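Local coordinates for protein endo-pectate lyase (Erwinia chrysanthemi, PDB 3B4N) that probably cleaves polygalacturonate and methyl-esterified pectins internally by calcium-dependent elimination, on a right-handed parallel beta-helix scaffold, at residues N240-G245 against S270-G275; R285-V290 against G314-Q319. All coordinates share one frame; numbering follows the deposited sequence.

Both contacts join successive coils of the same right-handed parallel beta-helix, but at different levels of regularity. Contact 1 pairs strands 241-244 and 271-274, centred about 8 Å from the centre of the chain, where 7 of its 12 touching residues are buried and repeating backbone bonds run from strand to strand. Contact 2 is centred about 25 Å from the centre of the chain, in loops that follow strands 276-284 and 309-313, and buries 177 Å² against 479 Å² in contact 1. There a side-chain amide and a tyrosine ring do the joining. The two share no residues, and their nearest atoms are about 14 Å apart.

Contact 1. Residues N240-G245 against S270-G275; sequences NFTLTG and SATVNG
Asn240 OD1 accepts the hydroxyl of Thr272, OG1 to OD1 being 2.6 Å, in the carbonyl plane on a lone pair (C=O...O angle 128°). The bond sits at the start of a parallel beta ladder between successive coils of the beta-helix; the axes of the short strands 241-244 and 271-274 approach to 4.7 Å, at 13° between their directions. With CG turned anti to the backbone N (chi1 -157°), the Asn240 amide reaches across to the threonine. A water bridges the same two side chains, accepting from Asn240 ND2, so Thr272 OG1 donates to Asn240 OD1 and accepts from the water.

Three backbone bonds carry the ladder from Phe241 to Asn274. Thr272 serves twice, donating through N to Phe241 O and accepting through O from Leu243 N at 2.8 Å; Leu243 O in turn accepts from Asn274 N. Thr242 and Thr272 share one face and lie side by side, pointing the same way. Thr242 OG1 bonds back to Asn240 O, which also meets Thr72 OG1. Farther along, Thr244 OG1 hydrogen-bonds to His212 ND1 on strand 210-213 of the preceding coil, and Asn274 ND2 to Tyr34 of strand 32-39. Leu243 and Val273 occupy the other face. The Leu243 side chain is about 6 Å from that of Ile192, a calcium ligand, which places this ladder near the calcium site; its branch meets Val273 obliquely, CD1 lying 4.2 Å from Val273 CG2.

Contact 2. Residues R285-V290 against G314-Q319; sequences RNYGDV and GVVKGQ
This is a loop-to-loop contact near the periphery of the beta-helix, in which the side chains of Asn286 and Tyr287 meet the backbone of Gly314 and Val315 and the Val316 side chain. Segment 285-290 runs from the end of strand 276-284 to the start of 290-298; 314-319 is the first part of the loop between 309-313 and 323-327. The Asn286 amide grips one residue twice: Gly314 N donates to OD1 of Asn286 at 2.7 Å (N-H...O angle 164°), and Asn286 ND2 donates to Gly314 O at 2.9 Å. Each donor is tilted by 25° from the carbonyl plane it meets. The amide reaches Gly314 with CG set between the backbone N and carbonyl carbon (chi1 60°). Asn286 ND2 also lies 3.6 Å above one face of the Tyr287 ring, offset toward its rim, so ring and glycine together place the amide. The phenol end of Tyr287 lies obliquely against Gly314, while its OH comes within 3.3 Å of Val315 CA and 3.8 Å of Val316 CG2. The preceding residue, Arg285, turns away and forms a salt bridge with Glu311. The arrangement thus binds a 3-10 turn at 285-287 to the loop leaving the next coil's strand, 309-313, in a right-handed parallel beta-helix.

Contact 1. Residues N240-G245 against S270-G275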
loop_
_atom_site.group_PDB
_atom_site.type_symbol
_atom_site.label_atom_id
_atom_site.label_comp_id
_atom_site.label_asym_id
_atom_site.label_seq_id
_atom_site.Cartn_x
_atom_site.Cartn_y
_atom_site.Cartn_z
ATOM N N ASN A 240 6.836 3.112 3.728
ATOM C CA ASN A 240 5.763 3.558 4.598
ATOM C C ASN A 240 4.388 3.578 3.950
ATOM O O ASN A 240 3.632 4.546 4.076
ATOM C CB ASN A 240 6.087 4.923 5.212
ATOM C CG ASN A 240 5.313 5.177 6.497
ATOM O OD1 ASN A 240 4.860 4.240 7.160
ATOM N ND2 ASN A 240 5.172 6.444 6.862
ATOM N N PHE A 241 4.087 2.490 3.245
ATOM C CA PHE A 241 2.776 2.264 2.634
ATOM C C PHE A 241 1.805 2.512 3.791
ATOM O O PHE A 241 1.972 1.960 4.881
ATOM C CB PHE A 241 2.721 0.807 2.170
ATOM C CG PHE A 241 1.390 0.365 1.628
ATOM C CD1 PHE A 241 0.703 1.122 0.684
ATOM C CD2 PHE A 241 0.866 -0.868 2.000
ATOM C CE1 PHE A 241 -0.486 0.656 0.113
ATOM C CE2 PHE A 241 -0.326 -1.346 1.430
ATOM C CZ PHE A 241 -0.993 -0.583 0.491
ATOM N N THR A 242 0.799 3.343 3.556
ATOM C CA THR A 242 -0.137 3.711 4.609
ATOM C C THR A 242 -1.562 3.293 4.349
ATOM O O THR A 242 -2.095 3.524 3.265
ATOM C CB THR A 242 -0.105 5.230 4.810
ATOM O OG1 THR A 242 1.204 5.609 5.236
ATOM C CG2 THR A 242 -1.132 5.682 5.851
ATOM N N LEU A 243 -2.168 2.680 5.360
ATOM C CA LEU A 243 -3.555 2.256 5.278
ATOM C C LEU A 243 -4.386 3.238 6.083
ATOM O O LEU A 243 -4.034 3.571 7.217
ATOM C CB LEU A 243 -3.745 0.853 5.863
ATOM C CG LEU A 243 -2.960 -0.290 5.214
ATOM C CD1 LEU A 243 -3.412 -1.599 5.816
ATOM C CD2 LEU A 243 -3.168 -0.292 3.708
ATOM N N THR A 244 -5.478 3.706 5.494
ATOM C CA THR A 244 -6.366 4.643 6.175
ATOM C C THR A 244 -7.768 4.058 6.211
ATOM O O THR A 244 -8.128 3.212 5.394
ATOM C CB THR A 244 -6.402 6.012 5.453
ATOM O OG1 THR A 244 -6.945 5.854 4.140
ATOM C CG2 THR A 244 -5.005 6.586 5.339
ATOM N N GLY A 245 -8.563 4.506 7.172
ATOM C CA GLY A 245 -9.919 4.000 7.265
ATOM C C GLY A 245 -10.025 2.723 8.075
ATOM O O GLY A 245 -9.383 2.592 9.121
ATOM N N SER A 270 8.417 -1.272 6.330
ATOM C CA SER A 270 7.901 0.043 6.704
ATOM C C SER A 270 6.470 0.224 6.212
ATOM O O SER A 270 6.216 0.276 5.000
ATOM C CB SER A 270 8.785 1.148 6.121
ATOM O OG SER A 270 8.288 2.430 6.476
ATOM N N ALA A 271 5.542 0.336 7.156
ATOM C CA ALA A 271 4.135 0.522 6.833
ATOM C C ALA A 271 3.439 1.137 8.029
ATOM O O ALA A 271 3.889 0.983 9.168
ATOM C CB ALA A 271 3.488 -0.812 6.469
ATOM N N THR A 272 2.342 1.835 7.760
ATOM C CA THR A 272 1.573 2.494 8.799
ATOM C C THR A 272 0.089 2.237 8.643
ATOM O O THR A 272 -0.446 2.313 7.541
ATOM C CB THR A 272 1.779 4.036 8.764
ATOM O OG1 THR A 272 3.119 4.346 9.152
ATOM C CG2 THR A 272 0.803 4.734 9.708
ATOM N N VAL A 273 -0.573 1.912 9.750
ATOM C CA VAL A 273 -2.014 1.730 9.728
ATOM C C VAL A 273 -2.566 2.894 10.545
ATOM O O VAL A 273 -2.440 2.916 11.771
ATOM C CB VAL A 273 -2.464 0.402 10.373
ATOM C CG1 VAL A 273 -3.990 0.301 10.336
ATOM C CG2 VAL A 273 -1.857 -0.777 9.617
ATOM N N ASN A 274 -3.113 3.889 9.857
ATOM C CA ASN A 274 -3.695 5.047 10.535
ATOM C C ASN A 274 -5.198 4.920 10.371
ATOM O O ASN A 274 -5.821 5.593 9.549
ATOM C CB ASN A 274 -3.194 6.363 9.934
ATOM C CG ASN A 274 -3.459 7.557 10.851
ATOM O OD1 ASN A 274 -3.465 7.420 12.076
ATOM N ND2 ASN A 274 -3.663 8.731 10.263
ATOM N N GLY A 275 -5.749 4.001 11.147
ATOM C CA GLY A 275 -7.165 3.708 11.145
ATOM C C GLY A 275 -7.270 2.415 11.926
ATOM O O GLY A 275 -6.484 2.192 12.849
HETATM O O HOH W 1 3.932 6.854 9.651
HETATM O O HOH W 2 6.078 3.145 9.849
HETATM O O HOH W 3 -7.924 6.718 8.964
#

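Contact 2. Residues R285-V290 against G314-Q319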
loop_
_atom_site.group_PDB
_atom_site.type_symbol
_atom_site.label_atom_id
_atom_site.label_comp_id
_atom_site.label_asym_id
_atom_site.label_seq_id
_atom_site.Cartn_x
_atom_site.Cartn_y
_atom_site.Cartn_z
ATOM N N ARG A 285 0.861 -21.919 7.783
ATOM C CA ARG A 285 2.088 -22.540 8.254
ATOM C C ARG A 285 2.349 -23.929 7.694
ATOM O O ARG A 285 3.503 -24.333 7.572
ATOM C CB ARG A 285 2.137 -22.554 9.780
ATOM C CG ARG A 285 1.232 -23.548 10.449
ATOM C CD ARG A 285 1.352 -23.376 11.951
ATOM N NE ARG A 285 0.682 -24.445 12.676
ATOM C CZ ARG A 285 0.247 -24.339 13.928
ATOM N NH1 ARG A 285 0.407 -23.204 14.600
ATOM N NH2 ARG A 285 -0.361 -25.372 14.504
ATOM N N ASN A 286 1.293 -24.654 7.335
ATOM C CA ASN A 286 1.480 -25.991 6.778
ATOM C C ASN A 286 2.092 -25.967 5.375
ATOM O O ASN A 286 2.598 -26.984 4.900
ATOM C CB ASN A 286 0.146 -26.750 6.758
ATOM C CG ASN A 286 -0.911 -26.050 5.928
ATOM O OD1 ASN A 286 -1.166 -24.859 6.106
ATOM N ND2 ASN A 286 -1.533 -26.788 5.013
ATOM N N TYR A 287 2.058 -24.808 4.722
ATOM C CA TYR A 287 2.622 -24.676 3.385
ATOM C C TYR A 287 3.983 -23.979 3.408
ATOM O O TYR A 287 4.549 -23.677 2.358
ATOM C CB TYR A 287 1.663 -23.914 2.473
ATOM C CG TYR A 287 0.407 -24.680 2.082
ATOM C CD1 TYR A 287 -0.776 -24.000 1.808
ATOM C CD2 TYR A 287 0.418 -26.070 1.941
ATOM C CE1 TYR A 287 -1.919 -24.671 1.396
ATOM C CE2 TYR A 287 -0.730 -26.760 1.531
ATOM C CZ TYR A 287 -1.889 -26.052 1.258
ATOM O OH TYR A 287 -3.019 -26.702 0.817
ATOM N N GLY A 288 4.487 -23.710 4.609
ATOM C CA GLY A 288 5.795 -23.091 4.748
ATOM C C GLY A 288 5.868 -21.587 4.584
ATOM O O GLY A 288 6.963 -21.042 4.435
ATOM N N ASP A 289 4.722 -20.915 4.611
ATOM C CA ASP A 289 4.706 -19.457 4.470
ATOM C C ASP A 289 5.455 -18.785 5.609
ATOM O O ASP A 289 5.423 -19.251 6.748
ATOM C CB ASP A 289 3.287 -18.905 4.523
ATOM C CG ASP A 289 2.396 -19.410 3.417
ATOM O OD1 ASP A 289 2.868 -20.074 2.460
ATOM O OD2 ASP A 289 1.193 -19.120 3.518
ATOM N N VAL A 290 6.108 -17.670 5.315
ATOM C CA VAL A 290 6.798 -16.936 6.367
ATOM C C VAL A 290 6.589 -15.444 6.192
ATOM O O VAL A 290 6.842 -14.903 5.112
ATOM C CB VAL A 290 8.312 -17.187 6.372
ATOM C CG1 VAL A 290 8.942 -16.443 7.565
ATOM C CG2 VAL A 290 8.602 -18.683 6.467
ATOM N N GLY A 314 -3.680 -23.912 5.567
ATOM C CA GLY A 314 -4.219 -23.680 4.239
ATOM C C GLY A 314 -4.675 -24.993 3.623
ATOM O O GLY A 314 -4.207 -26.058 4.022
ATOM N N VAL A 315 -5.589 -24.918 2.663
ATOM C CA VAL A 315 -6.090 -26.113 1.993
ATOM C C VAL A 315 -6.297 -25.871 0.509
ATOM O O VAL A 315 -6.359 -24.729 0.054
ATOM C CB VAL A 315 -7.457 -26.582 2.566
ATOM C CG1 VAL A 315 -7.338 -26.886 4.045
ATOM C CG2 VAL A 315 -8.520 -25.523 2.318
ATOM N N VAL A 316 -6.389 -26.960 -0.244
ATOM C CA VAL A 316 -6.661 -26.877 -1.672
ATOM C C VAL A 316 -8.187 -26.820 -1.735
ATOM O O VAL A 316 -8.858 -27.546 -0.999
ATOM C CB VAL A 316 -6.150 -28.131 -2.405
ATOM C CG1 VAL A 316 -6.614 -28.112 -3.855
ATOM C CG2 VAL A 316 -4.624 -28.184 -2.343
ATOM N N LYS A 317 -8.735 -25.957 -2.589
ATOM C CA LYS A 317 -10.185 -25.814 -2.687
ATOM C C LYS A 317 -10.897 -27.158 -2.787
ATOM O O LYS A 317 -10.568 -27.983 -3.643
ATOM C CB LYS A 317 -10.572 -24.957 -3.894
ATOM C CG LYS A 317 -12.040 -24.535 -3.872
ATOM C CD LYS A 317 -12.430 -23.719 -5.098
ATOM C CE LYS A 317 -12.616 -24.599 -6.324
ATOM N NZ LYS A 317 -13.776 -25.535 -6.187
ATOM N N GLY A 318 -11.871 -27.365 -1.904
ATOM C CA GLY A 318 -12.634 -28.603 -1.906
ATOM C C GLY A 318 -11.953 -29.794 -1.259
ATOM O O GLY A 318 -12.529 -30.881 -1.197
ATOM N N GLN A 319 -10.731 -29.608 -0.772
ATOM C CA GLN A 319 -10.009 -30.706 -0.143
ATOM C C GLN A 319 -9.679 -30.398 1.311
ATOM O O GLN A 319 -8.513 -30.371 1.706
ATOM C CB GLN A 319 -8.723 -31.010 -0.920
ATOM C CG GLN A 319 -8.950 -31.272 -2.402
ATOM C CD GLN A 319 -7.692 -31.727 -3.120
ATOM O OE1 GLN A 319 -6.645 -31.085 -3.030
ATOM N NE2 GLN A 319 -7.791 -32.837 -3.844
#